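Local atomic coordinates of manganese-dependent inorganic pyrophosphatase (Methanocaldococcus jannaschii, PDB entry 2EB0), a protein that catalyses the manganese-dependent hydrolysis of diphosphate to two phosphate ions, as a family II inorganic pyrophosphatase built from DHH and DHHA2 domains. Residues Phe206-Gly210 against Lys211-Ile215; Lys269-Phe272 against Glu273-Phe276; Pro299-Glu302 against Arg303-Gly307; Gly191-Lys194 against Pro195-Ile199; Asp232-Lys235 against Leu236-Lys240. One frame throughout, in Å; residues are numbered along the deposited sequence.

Interaction 1. Residues Phe206-Gly210 against Lys211-Ile215; sequences FDFNG and KKVGI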
loop_
_atom_site.group_PDB
_atom_site.type_symbol
_atom_site.label_atom_id
_atom_site.label_comp_id
_atom_site.label_asym_id
_atom_site.label_seq_id
_atom_site.Cartn_x
_atom_site.Cartn_y
_atom_site.Cartn_z
ATOM N N PHE B 206 17.041 -5.174 -1.443
ATOM C CA PHE B 206 16.146 -4.439 -0.543
ATOM C C PHE B 206 16.855 -3.327 0.208
ATOM O O PHE B 206 18.088 -3.271 0.265
ATOM C CB PHE B 206 15.544 -5.344 0.543
ATOM C CG PHE B 206 14.806 -6.540 0.023
ATOM C CD1 PHE B 206 15.500 -7.644 -0.473
ATOM C CD2 PHE B 206 13.414 -6.571 0.042
ATOM C CE1 PHE B 206 14.819 -8.763 -0.944
ATOM C CE2 PHE B 206 12.718 -7.679 -0.427
ATOM C CZ PHE B 206 13.420 -8.782 -0.923
ATOM N N ASP B 207 16.049 -2.456 0.804
ATOM C CA ASP B 207 16.563 -1.381 1.627
ATOM C C ASP B 207 15.918 -1.616 2.989
ATOM O O ASP B 207 14.713 -1.415 3.154
ATOM C CB ASP B 207 16.145 -0.012 1.098
ATOM C CG ASP B 207 16.706 1.127 1.938
ATOM O OD1 ASP B 207 16.245 2.278 1.788
ATOM O OD2 ASP B 207 17.621 0.872 2.747
ATOM N N PHE B 208 16.711 -2.072 3.951
ATOM C CA PHE B 208 16.201 -2.323 5.293
ATOM C C PHE B 208 16.735 -1.287 6.266
ATOM O O PHE B 208 17.872 -1.398 6.735
ATOM C CB PHE B 208 16.608 -3.712 5.802
ATOM C CG PHE B 208 15.969 -4.855 5.067
ATOM C CD1 PHE B 208 14.798 -4.674 4.337
ATOM C CD2 PHE B 208 16.524 -6.127 5.136
ATOM C CE1 PHE B 208 14.194 -5.747 3.690
ATOM C CE2 PHE B 208 15.926 -7.205 4.493
ATOM C CZ PHE B 208 14.761 -7.017 3.769
ATOM N N ASN B 209 15.915 -0.286 6.568
ATOM C CA ASN B 209 16.314 0.759 7.504
ATOM C C ASN B 209 17.677 1.336 7.088
ATOM O O ASN B 209 18.622 1.373 7.874
ATOM C CB ASN B 209 16.378 0.155 8.913
ATOM C CG ASN B 209 16.399 1.199 10.001
ATOM O OD1 ASN B 209 15.801 2.263 9.869
ATOM N ND2 ASN B 209 17.070 0.887 11.100
ATOM N N GLY B 210 17.766 1.760 5.832
ATOM C CA GLY B 210 18.993 2.337 5.317
ATOM C C GLY B 210 20.063 1.354 4.868
ATOM O O GLY B 210 21.036 1.756 4.226
ATOM N N LYS B 211 19.897 0.072 5.184
ATOM C CA LYS B 211 20.893 -0.931 4.808
ATOM C C LYS B 211 20.571 -1.685 3.521
ATOM O O LYS B 211 19.430 -2.087 3.277
ATOM C CB LYS B 211 21.085 -1.937 5.941
ATOM C CG LYS B 211 21.500 -1.318 7.266
ATOM C CD LYS B 211 22.847 -0.623 7.173
ATOM C CE LYS B 211 23.301 -0.141 8.536
ATOM N NZ LYS B 211 23.484 -1.285 9.475
ATOM N N LYS B 212 21.597 -1.876 2.702
ATOM C CA LYS B 212 21.451 -2.583 1.444
ATOM C C LYS B 212 21.547 -4.081 1.704
ATOM O O LYS B 212 22.606 -4.589 2.078
ATOM C CB LYS B 212 22.548 -2.142 0.470
ATOM C CG LYS B 212 22.502 -2.803 -0.900
ATOM C CD LYS B 212 23.625 -2.263 -1.789
ATOM C CE LYS B 212 23.670 -2.948 -3.144
ATOM N NZ LYS B 212 22.451 -2.696 -3.950
ATOM N N VAL B 213 20.433 -4.787 1.529
ATOM C CA VAL B 213 20.424 -6.230 1.729
ATOM C C VAL B 213 19.962 -6.927 0.466
ATOM O O VAL B 213 19.095 -6.431 -0.260
ATOM C CB VAL B 213 19.512 -6.654 2.904
ATOM C CG1 VAL B 213 19.564 -8.174 3.089
ATOM C CG2 VAL B 213 19.965 -5.966 4.185
ATOM N N GLY B 214 20.570 -8.075 0.196
ATOM C CA GLY B 214 20.212 -8.845 -0.973
ATOM C C GLY B 214 19.802 -10.237 -0.543
ATOM O O GLY B 214 20.397 -10.819 0.369
ATOM N N ILE B 215 18.769 -10.770 -1.186
ATOM C CA ILE B 215 18.298 -12.109 -0.860
ATOM C C ILE B 215 18.042 -12.852 -2.157
ATOM O O ILE B 215 17.088 -12.558 -2.874
ATOM C CB ILE B 215 17.000 -12.069 -0.024
ATOM C CG1 ILE B 215 17.189 -11.154 1.183
ATOM C CG2 ILE B 215 16.648 -13.475 0.455
ATOM C CD1 ILE B 215 15.929 -10.966 2.021
#
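Val213 O receives the backbone N-H of Phe206 at 2.7 Å, the shortest of four backbone bonds that zip up a two-residue beta hairpin at the border of the mixed DHHA2 sheet. The return bond, Val213 N to Phe206 O, is longer at 3.1 Å, and its donor stands 37° above the carbonyl plane. Nearer the bend, Phe208 and Lys211 form the second hydrogen-bonded antiparallel pair and close a type I' turn; here Phe208 N meets Lys211 O at 2.8 Å. Asn209 and Gly210 make the turn itself, both with positive phi, and the backbone angles of Gly210 would jam a CB against the preceding carbonyl oxygen. Phe206, Phe208, Lys211 and Val213 send their side chains to one face of the sheet. With CG beside its backbone N (chi1 -56°), the Phe206 ring sets an edge near Val213 O and carries CE1 to within 3.9 Å of Ile215 CD1. A serine in place of Phe206 would probably take away the nearer of the two rings at this methyl and open a gap beside Glu69 and Gln72. The side chain of Phe206 lies about 10 Å from a bound manganese ion. Helix 293-306 covers the same face through Glu302 and Tyr305. The Phe208 ring crosses Val213 at about a right angle, with CD2 lying 3.6 Å from Val213 CG2.

Interaction 2. Residues Lys269-Phe272 against Glu273-Phe276; sequences KEMF and EKAF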
loop_
_atom_site.group_PDB
_atom_site.type_symbol
_atom_site.label_atom_id
_atom_site.label_comp_id
_atom_site.label_asym_id
_atom_site.label_seq_id
_atom_site.Cartn_x
_atom_site.Cartn_y
_atom_site.Cartn_z
ATOM N N LYS B 269 26.369 -11.220 9.555
ATOM C CA LYS B 269 25.855 -12.469 10.111
ATOM C C LYS B 269 25.127 -12.258 11.432
ATOM O O LYS B 269 24.153 -12.959 11.739
ATOM C CB LYS B 269 26.993 -13.477 10.295
ATOM C CG LYS B 269 27.583 -13.962 8.975
ATOM C CD LYS B 269 28.636 -15.040 9.167
ATOM C CE LYS B 269 29.173 -15.522 7.823
ATOM N NZ LYS B 269 30.279 -16.513 7.985
ATOM N N GLU B 270 25.596 -11.283 12.205
ATOM C CA GLU B 270 25.006 -10.959 13.501
ATOM C C GLU B 270 23.527 -10.621 13.347
ATOM O O GLU B 270 22.678 -11.157 14.061
ATOM C CB GLU B 270 25.726 -9.760 14.134
ATOM C CG GLU B 270 27.250 -9.813 14.061
ATOM C CD GLU B 270 27.780 -9.641 12.643
ATOM O OE1 GLU B 270 27.509 -8.592 12.026
ATOM O OE2 GLU B 270 28.467 -10.557 12.143
ATOM N N MET B 271 23.226 -9.728 12.408
ATOM C CA MET B 271 21.852 -9.312 12.172
ATOM C C MET B 271 20.970 -10.475 11.732
ATOM O O MET B 271 19.776 -10.499 12.022
ATOM C CB MET B 271 21.803 -8.202 11.125
ATOM C CG MET B 271 20.456 -7.492 11.073
ATOM S SD MET B 271 19.953 -6.763 12.665
ATOM C CE MET B 271 20.516 -5.056 12.429
ATOM N N PHE B 272 21.571 -11.437 11.037
ATOM C CA PHE B 272 20.864 -12.618 10.553
ATOM C C PHE B 272 20.522 -13.523 11.734
ATOM O O PHE B 272 19.373 -13.947 11.912
ATOM C CB PHE B 272 21.746 -13.395 9.574
ATOM C CG PHE B 272 21.108 -14.649 9.047
ATOM C CD1 PHE B 272 20.324 -14.619 7.899
ATOM C CD2 PHE B 272 21.276 -15.860 9.713
ATOM C CE1 PHE B 272 19.713 -15.778 7.417
ATOM C CE2 PHE B 272 20.672 -17.026 9.246
ATOM C CZ PHE B 272 19.886 -16.983 8.091
ATOM N N GLU B 273 21.542 -13.820 12.530
ATOM C CA GLU B 273 21.377 -14.669 13.696
ATOM C C GLU B 273 20.339 -14.075 14.636
ATOM O O GLU B 273 19.615 -14.804 15.303
ATOM C CB GLU B 273 22.714 -14.835 14.416
ATOM C CG GLU B 273 23.689 -15.754 13.703
ATOM C CD GLU B 273 25.059 -15.759 14.361
ATOM O OE1 GLU B 273 25.822 -16.734 14.159
ATOM O OE2 GLU B 273 25.376 -14.778 15.074
ATOM N N LYS B 274 20.275 -12.749 14.687
ATOM C CA LYS B 274 19.305 -12.076 15.539
ATOM C C LYS B 274 17.926 -12.263 14.909
ATOM O O LYS B 274 16.949 -12.595 15.581
ATOM C CB LYS B 274 19.631 -10.582 15.639
ATOM C CG LYS B 274 18.608 -9.782 16.432
ATOM C CD LYS B 274 18.834 -8.283 16.301
ATOM C CE LYS B 274 17.681 -7.502 16.914
ATOM N NZ LYS B 274 17.714 -6.047 16.568
ATOM N N ALA B 275 17.866 -12.060 13.600
ATOM C CA ALA B 275 16.623 -12.189 12.861
ATOM C C ALA B 275 15.994 -13.579 12.983
ATOM O O ALA B 275 14.773 -13.699 13.069
ATOM C CB ALA B 275 16.870 -11.849 11.381
ATOM N N PHE B 276 16.819 -14.624 13.016
ATOM C CA PHE B 276 16.286 -15.981 13.079
ATOM C C PHE B 276 16.515 -16.802 14.339
ATOM O O PHE B 276 16.446 -18.034 14.296
ATOM C CB PHE B 276 16.764 -16.771 11.856
ATOM C CG PHE B 276 16.339 -16.162 10.555
ATOM C CD1 PHE B 276 17.111 -15.173 9.948
ATOM C CD2 PHE B 276 15.117 -16.509 9.979
ATOM C CE1 PHE B 276 16.671 -14.533 8.792
ATOM C CE2 PHE B 276 14.666 -15.877 8.821
ATOM C CZ PHE B 276 15.442 -14.885 8.226
#
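The aromatic contact joins Phe272 and Phe276, one helical turn apart. Phe276 CD1 sits over the centre of the Phe272 ring, 3.6 Å above its plane, while the two planes are inclined at 36° and the centroids lie 4.7 Å apart. Phe272 reaches this position with CG anti to its backbone N (chi1 179°), whereas Phe276 turns its ring back along the helix with CG beside its own N. A glycine in place of Phe272 would probably leave the Phe276 ring without its partner and open a gap against Ala263 and Val265 of strand 260-267. The main-chain bonds are the i to i+4 ladder of the short alpha-helix 269-275, which follows strand 260-267 in the DHHA2 domain. Its last rung here, Phe276 N to Phe272 O at 2.9 Å, is made by the first residue to leave helical geometry, and Phe276 CD1 also approaches Phe272 O at 3.2 Å. Among the longer side chains, Met271 and Lys274 run side by side, with SD 4.1 Å from Lys274 CD. Lys274 NZ is bonded to Ala304 O. The extended Glu273 chain passes Lys269 O, with CG 3.4 Å from that oxygen, and OE1 accepts a hydrogen bond from Val280 N.

Interaction 3. Residues Pro299-Glu302 against Arg303-Gly307; sequences PPLE and RAYNG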
loop_
_atom_site.group_PDB
_atom_site.type_symbol
_atom_site.label_atom_id
_atom_site.label_comp_id
_atom_site.label_asym_id
_atom_site.label_seq_id
_atom_site.Cartn_x
_atom_site.Cartn_y
_atom_site.Cartn_z
ATOM N N PRO B 299 10.415 -10.609 6.485
ATOM C CA PRO B 299 9.821 -10.082 7.717
ATOM C C PRO B 299 10.710 -10.048 8.959
ATOM O O PRO B 299 10.866 -8.996 9.577
ATOM C CB PRO B 299 8.579 -10.956 7.904
ATOM C CG PRO B 299 8.205 -11.295 6.493
ATOM C CD PRO B 299 9.544 -11.630 5.883
ATOM N N PRO B 300 11.295 -11.196 9.349
ATOM C CA PRO B 300 12.156 -11.220 10.537
ATOM C C PRO B 300 13.461 -10.463 10.337
ATOM O O PRO B 300 14.007 -9.888 11.278
ATOM C CB PRO B 300 12.386 -12.710 10.763
ATOM C CG PRO B 300 12.426 -13.233 9.372
ATOM C CD PRO B 300 11.249 -12.526 8.719
ATOM N N LEU B 301 13.945 -10.462 9.101
ATOM C CA LEU B 301 15.187 -9.788 8.769
ATOM C C LEU B 301 15.014 -8.262 8.756
ATOM O O LEU B 301 15.814 -7.539 9.358
ATOM C CB LEU B 301 15.694 -10.291 7.419
ATOM C CG LEU B 301 17.191 -10.185 7.140
ATOM C CD1 LEU B 301 17.989 -10.960 8.204
ATOM C CD2 LEU B 301 17.468 -10.761 5.741
ATOM N N GLU B 302 13.981 -7.760 8.083
ATOM C CA GLU B 302 13.789 -6.311 8.076
ATOM C C GLU B 302 13.370 -5.817 9.455
ATOM O O GLU B 302 13.636 -4.675 9.812
ATOM C CB GLU B 302 12.747 -5.870 7.051
ATOM C CG GLU B 302 12.400 -4.394 7.184
ATOM C CD GLU B 302 11.523 -3.880 6.059
ATOM O OE1 GLU B 302 10.572 -4.592 5.670
ATOM O OE2 GLU B 302 11.785 -2.755 5.574
ATOM N N ARG B 303 12.704 -6.670 10.226
ATOM C CA ARG B 303 12.295 -6.274 11.562
ATOM C C ARG B 303 13.527 -6.173 12.438
ATOM O O ARG B 303 13.626 -5.278 13.273
ATOM C CB ARG B 303 11.303 -7.270 12.162
ATOM C CG ARG B 303 9.852 -6.950 11.844
ATOM C CD ARG B 303 8.917 -7.599 12.852
ATOM N NE ARG B 303 8.978 -9.055 12.788
ATOM C CZ ARG B 303 8.425 -9.783 11.823
ATOM N NH1 ARG B 303 7.762 -9.186 10.837
ATOM N NH2 ARG B 303 8.540 -11.106 11.838
ATOM N N ALA B 304 14.472 -7.086 12.242
ATOM C CA ALA B 304 15.707 -7.066 13.017
ATOM C C ALA B 304 16.487 -5.789 12.709
ATOM O O ALA B 304 16.958 -5.108 13.615
ATOM C CB ALA B 304 16.560 -8.289 12.690
ATOM N N TYR B 305 16.607 -5.462 11.427
ATOM C CA TYR B 305 17.336 -4.273 11.012
ATOM C C TYR B 305 16.809 -2.952 11.549
ATOM O O TYR B 305 17.573 -2.161 12.101
ATOM C CB TYR B 305 17.394 -4.177 9.491
ATOM C CG TYR B 305 18.631 -4.788 8.894
ATOM C CD1 TYR B 305 18.665 -6.132 8.537
ATOM C CD2 TYR B 305 19.774 -4.020 8.686
ATOM C CE1 TYR B 305 19.807 -6.699 7.982
ATOM C CE2 TYR B 305 20.928 -4.579 8.134
ATOM C CZ TYR B 305 20.934 -5.919 7.781
ATOM O OH TYR B 305 22.059 -6.476 7.221
ATOM N N ASN B 306 15.519 -2.687 11.380
ATOM C CA ASN B 306 14.999 -1.420 11.863
ATOM C C ASN B 306 14.592 -1.495 13.329
ATOM O O ASN B 306 14.506 -0.476 14.014
ATOM C CB ASN B 306 13.831 -0.930 10.990
ATOM C CG ASN B 306 12.620 -1.812 11.082
ATOM O OD1 ASN B 306 12.339 -2.382 12.128
ATOM N ND2 ASN B 306 11.873 -1.910 9.989
ATOM N N GLY B 307 14.359 -2.710 13.809
ATOM C CA GLY B 307 13.981 -2.888 15.195
ATOM C C GLY B 307 15.071 -2.336 16.089
ATOM O O GLY B 307 14.754 -1.528 16.988
ATOM O OXT GLY B 307 16.247 -2.710 15.886
#
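Arg303 folds back along its helix and lays one face of its guanidinium over the Pro299-Pro300 peptide. Its CG stands beside the backbone N, and the bend at chi3 (-64°) brings the flat group round so that Pro299 O lies above its centre, 3.3 Å from the plane. This is a contact through the face, and the guanidinium makes no hydrogen bond to that oxygen; the bond to Pro299 O comes from Arg303 N, at 3.0 Å. At the rim of the group, NH1 packs 3.5 Å from Pro299 CB. Beyond it stands the second subunit, whose Thr96 touches Arg303 and whose Glu97 forms a long, weak ion pair with NH1. The residues belong to helix 293-306, the C-terminal helix of the chain, kinked where Pro299 and Pro300 cannot donate to the preceding turn. The Glu302 chain runs out extended, its OE1 in a long, weak ion pair with Lys90. On the side facing strands 211-220 and 248-255, Leu301 and Tyr305 pack loosely, CG to CE1 at 4.4 Å. Tyr305, with an unusual chi1 of -93°, presents its ring edge to Leu301 O, which lies 3.3 Å from CD1. At the far end of that ring, OH bonds to Asp247.

Interaction 4. Residues Gly191-Lys194 against Pro195-Ile199; sequences GKLK and PEEII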
loop_
_atom_site.group_PDB
_atom_site.type_symbol
_atom_site.label_atom_id
_atom_site.label_comp_id
_atom_site.label_asym_id
_atom_site.label_seq_id
_atom_site.Cartn_x
_atom_site.Cartn_y
_atom_site.Cartn_z
ATOM N N GLY B 191 19.617 -25.167 -11.301
ATOM C CA GLY B 191 20.685 -25.801 -10.553
ATOM C C GLY B 191 21.785 -26.278 -11.477
ATOM O O GLY B 191 22.946 -26.357 -11.079
ATOM N N LYS B 192 21.412 -26.593 -12.716
ATOM C CA LYS B 192 22.363 -27.069 -13.718
ATOM C C LYS B 192 23.223 -25.951 -14.300
ATOM O O LYS B 192 24.237 -26.220 -14.940
ATOM C CB LYS B 192 21.626 -27.747 -14.870
ATOM C CG LYS B 192 20.908 -29.031 -14.515
ATOM C CD LYS B 192 20.020 -29.463 -15.676
ATOM C CE LYS B 192 19.312 -30.767 -15.383
ATOM N NZ LYS B 192 20.288 -31.884 -15.296
ATOM N N LEU B 193 22.811 -24.702 -14.090
ATOM C CA LEU B 193 23.540 -23.561 -14.631
ATOM C C LEU B 193 24.801 -23.226 -13.836
ATOM O O LEU B 193 24.993 -23.702 -12.719
ATOM C CB LEU B 193 22.617 -22.342 -14.685
ATOM C CG LEU B 193 21.246 -22.604 -15.327
ATOM C CD1 LEU B 193 20.401 -21.346 -15.244
ATOM C CD2 LEU B 193 21.418 -23.054 -16.784
ATOM N N LYS B 194 25.660 -22.404 -14.422
ATOM C CA LYS B 194 26.896 -22.005 -13.766
ATOM C C LYS B 194 26.612 -21.090 -12.566
ATOM O O LYS B 194 25.651 -20.313 -12.572
ATOM C CB LYS B 194 27.805 -21.294 -14.775
ATOM C CG LYS B 194 28.333 -22.214 -15.868
ATOM C CD LYS B 194 28.875 -21.441 -17.061
ATOM C CE LYS B 194 27.755 -20.737 -17.817
ATOM N NZ LYS B 194 28.231 -20.111 -19.083
ATOM N N PRO B 195 27.447 -21.182 -11.515
ATOM C CA PRO B 195 27.304 -20.376 -10.299
ATOM C C PRO B 195 26.800 -18.950 -10.504
ATOM O O PRO B 195 25.845 -18.531 -9.857
ATOM C CB PRO B 195 28.698 -20.435 -9.700
ATOM C CG PRO B 195 29.059 -21.878 -9.962
ATOM C CD PRO B 195 28.612 -22.081 -11.409
ATOM N N GLU B 196 27.435 -18.210 -11.404
ATOM C CA GLU B 196 27.027 -16.838 -11.673
ATOM C C GLU B 196 25.559 -16.735 -12.114
ATOM O O GLU B 196 24.829 -15.850 -11.658
ATOM C CB GLU B 196 27.927 -16.224 -12.747
ATOM C CG GLU B 196 27.648 -14.753 -13.006
ATOM C CD GLU B 196 27.934 -13.884 -11.794
ATOM O OE1 GLU B 196 29.109 -13.812 -11.368
ATOM O OE2 GLU B 196 26.984 -13.270 -11.262
ATOM N N GLU B 197 25.130 -17.636 -12.998
ATOM C CA GLU B 197 23.751 -17.635 -13.495
ATOM C C GLU B 197 22.738 -17.952 -12.391
ATOM O O GLU B 197 21.655 -17.362 -12.324
ATOM C CB GLU B 197 23.607 -18.648 -14.630
ATOM C CG GLU B 197 24.489 -18.356 -15.836
ATOM C CD GLU B 197 24.488 -19.494 -16.842
ATOM O OE1 GLU B 197 25.009 -20.585 -16.522
ATOM O OE2 GLU B 197 23.959 -19.299 -17.954
ATOM N N ILE B 198 23.100 -18.888 -11.526
ATOM C CA ILE B 198 22.246 -19.285 -10.414
ATOM C C ILE B 198 22.044 -18.121 -9.452
ATOM O O ILE B 198 20.965 -17.936 -8.895
ATOM C CB ILE B 198 22.874 -20.462 -9.650
ATOM C CG1 ILE B 198 22.897 -21.698 -10.554
ATOM C CG2 ILE B 198 22.103 -20.727 -8.372
ATOM C CD1 ILE B 198 23.624 -22.858 -9.971
ATOM N N ILE B 199 23.091 -17.330 -9.271
ATOM C CA ILE B 199 23.035 -16.195 -8.375
ATOM C C ILE B 199 22.137 -15.078 -8.884
ATOM O O ILE B 199 21.316 -14.544 -8.144
ATOM C CB ILE B 199 24.450 -15.637 -8.129
ATOM C CG1 ILE B 199 25.166 -16.516 -7.108
ATOM C CG2 ILE B 199 24.379 -14.185 -7.662
ATOM C CD1 ILE B 199 26.616 -16.167 -6.917
#
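Lys194 and Glu197 bury the most surface, meeting where Lys194 serves as N-cap of helix 195-201. The side chain of Glu197 reaches back to the start of the helix: CG beside its backbone N (chi1 -61°), then extended, so that OE1 accepts the backbone N-H of Lys194 at 2.9 Å. This return bond from the third helical residue to the N-cap amide is one half of a capping box; the lysine side chain does not supply the reciprocal bond. The donor approaches OE1 on its anti side, 15° out of the carboxylate plane. Around the same oxygen the Lys194 chain is wrapped, bent at chi3, and CE rather than the ammonium comes close, at 3.0 Å. NZ stays 4.1 Å from OE1, beyond a salt bridge, although the opposite charges probably still attract. Lys194 O, in turn, receives Ile198 N at 3.1 Å and Glu197 N in a weak, strongly bent bond. Pro195, as the first helical residue, needs no acceptor for its nitrogen, and its ring packs on Asp232 and Leu236 of helix 230-243. Ile198, the next most covered residue, runs its CG1 branch under the incoming loop. Lys229 NZ donates to the carbonyl oxygens of both Gly191 and Leu193. Ile198 CD1 lies against the same two carbonyls, 3.2 Å from Leu193 O and 3.7 Å from Gly191 O.

Interaction 5. Residues Asp232-Lys235 against Leu236-Lys240; sequences DIYK and LLEEK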
loop_
_atom_site.group_PDB
_atom_site.type_symbol
_atom_site.label_atom_id
_atom_site.label_comp_id
_atom_site.label_asym_id
_atom_site.label_seq_id
_atom_site.Cartn_x
_atom_site.Cartn_y
_atom_site.Cartn_z
ATOM N N ASP B 232 31.716 -22.294 -4.799
ATOM C CA ASP B 232 31.911 -21.275 -5.819
ATOM C C ASP B 232 30.865 -20.178 -5.701
ATOM O O ASP B 232 31.184 -18.996 -5.874
ATOM C CB ASP B 232 31.850 -21.894 -7.219
ATOM C CG ASP B 232 32.975 -22.878 -7.468
ATOM O OD1 ASP B 232 34.144 -22.527 -7.191
ATOM O OD2 ASP B 232 32.690 -23.996 -7.947
ATOM N N ILE B 233 29.622 -20.567 -5.410
ATOM C CA ILE B 233 28.535 -19.599 -5.260
ATOM C C ILE B 233 28.837 -18.639 -4.110
ATOM O O ILE B 233 28.646 -17.424 -4.237
ATOM C CB ILE B 233 27.171 -20.302 -4.995
ATOM C CG1 ILE B 233 26.696 -21.017 -6.267
ATOM C CG2 ILE B 233 26.127 -19.281 -4.564
ATOM C CD1 ILE B 233 25.399 -21.772 -6.109
ATOM N N TYR B 234 29.329 -19.181 -2.999
ATOM C CA TYR B 234 29.655 -18.352 -1.842
ATOM C C TYR B 234 30.742 -17.327 -2.165
ATOM O O TYR B 234 30.626 -16.148 -1.812
ATOM C CB TYR B 234 30.116 -19.210 -0.660
ATOM C CG TYR B 234 30.121 -18.433 0.637
ATOM C CD1 TYR B 234 28.924 -18.133 1.293
ATOM C CD2 TYR B 234 31.313 -17.940 1.179
ATOM C CE1 TYR B 234 28.910 -17.361 2.450
ATOM C CE2 TYR B 234 31.309 -17.164 2.338
ATOM C CZ TYR B 234 30.104 -16.879 2.966
ATOM O OH TYR B 234 30.084 -16.106 4.103
ATOM N N LYS B 235 31.802 -17.779 -2.827
ATOM C CA LYS B 235 32.893 -16.886 -3.196
ATOM C C LYS B 235 32.331 -15.718 -4.003
ATOM O O LYS B 235 32.604 -14.549 -3.699
ATOM C CB LYS B 235 33.947 -17.630 -4.022
ATOM C CG LYS B 235 35.155 -16.772 -4.377
ATOM C CD LYS B 235 36.141 -17.497 -5.285
ATOM C CE LYS B 235 36.799 -18.680 -4.595
ATOM N NZ LYS B 235 37.766 -19.362 -5.503
ATOM N N LEU B 236 31.530 -16.035 -5.023
ATOM C CA LEU B 236 30.939 -14.991 -5.848
ATOM C C LEU B 236 30.076 -14.047 -5.008
ATOM O O LEU B 236 30.076 -12.830 -5.226
ATOM C CB LEU B 236 30.119 -15.604 -6.991
ATOM C CG LEU B 236 30.918 -16.305 -8.106
ATOM C CD1 LEU B 236 29.968 -16.914 -9.129
ATOM C CD2 LEU B 236 31.833 -15.316 -8.792
ATOM N N LEU B 237 29.352 -14.591 -4.038
ATOM C CA LEU B 237 28.510 -13.748 -3.199
ATOM C C LEU B 237 29.361 -12.830 -2.314
ATOM O O LEU B 237 28.936 -11.729 -1.958
ATOM C CB LEU B 237 27.573 -14.609 -2.345
ATOM C CG LEU B 237 26.491 -15.421 -3.089
ATOM C CD1 LEU B 237 25.629 -16.153 -2.078
ATOM C CD2 LEU B 237 25.617 -14.510 -3.936
ATOM N N GLU B 238 30.565 -13.283 -1.971
ATOM C CA GLU B 238 31.461 -12.487 -1.145
ATOM C C GLU B 238 31.952 -11.303 -1.947
ATOM O O GLU B 238 32.119 -10.207 -1.417
ATOM C CB GLU B 238 32.653 -13.324 -0.673
ATOM C CG GLU B 238 32.302 -14.344 0.393
ATOM C CD GLU B 238 33.518 -15.080 0.928
ATOM O OE1 GLU B 238 34.172 -15.804 0.150
ATOM O OE2 GLU B 238 33.819 -14.935 2.132
ATOM N N GLU B 239 32.177 -11.542 -3.236
ATOM C CA GLU B 239 32.639 -10.515 -4.161
ATOM C C GLU B 239 31.525 -9.517 -4.434
ATOM O O GLU B 239 31.755 -8.309 -4.471
ATOM C CB GLU B 239 33.084 -11.152 -5.482
ATOM C CG GLU B 239 34.385 -11.928 -5.394
ATOM C CD GLU B 239 35.585 -11.025 -5.172
ATOM O OE1 GLU B 239 36.708 -11.551 -5.019
ATOM O OE2 GLU B 239 35.407 -9.789 -5.154
ATOM N N LYS B 240 30.317 -10.033 -4.632
ATOM C CA LYS B 240 29.160 -9.195 -4.899
ATOM C C LYS B 240 28.908 -8.278 -3.709
ATOM O O LYS B 240 28.578 -7.101 -3.872
ATOM C CB LYS B 240 27.928 -10.068 -5.140
ATOM C CG LYS B 240 26.671 -9.294 -5.476
ATOM C CD LYS B 240 25.506 -10.241 -5.798
ATOM C CE LYS B 240 24.251 -9.467 -6.180
ATOM N NZ LYS B 240 24.469 -8.661 -7.414
#
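Leu236 opens the second half of this stretch by donating its N-H to Asp232 O at 3.1 Å, with CG folded back to 3.5 Å from the same oxygen. Its side chain packs on Pro195 and Ile199 of helix 195-201. Leu237 follows, bonded through N to Ile233 O and lying side by side with Ile233; the closest atoms of that pair are Leu237 CD1 and Ile233 CG2, 4.0 Å apart. These two side chains belong to the buried side of the amphipathic alpha-helix 230-243, which packs across strands 260-267 and 248-255 of the DHHA2 sheet. At Glu238, CG lies beside the backbone N (chi1 -73°) and the extended chain crosses the Tyr234 ring obliquely, bringing CD to 3.3 Å from Tyr234 CE2. Carboxylate and ring planes are 44° apart, and the carboxylate touches only the CD2-CE2 side of the ring. CG anti to the backbone N (chi1 -166°) brings the Tyr234 ring beside this carboxylate, and its OH bonds to Val265 O in strand 260-267. Glu239 N then binds Lys235 O at 3.1 Å, while its carboxylate forms a salt bridge with Lys242.

All five contacts are local and belong to the DHHA2 half of the chain, yet they differ in burial. Interaction 3 is the most buried and the one that meets the second subunit; interaction 2 is a surface contact, and interactions 1, 4 and 5 are partly buried. The C-terminal helix of interaction 3 touches both the hairpin of interaction 1, through Asn209 and Tyr305, and the helix of interaction 2, through Lys274 and Ala304. Interactions 4 and 5 are joined where Ile199 packs on Leu236 and Leu237, and interaction 5 also touches interaction 2, where Lys269 packs on the hydroxyl of Tyr234. Cross-strand pairing governs interaction 1 and capping interaction 4, whereas the others combine helical ladders with side-chain contacts.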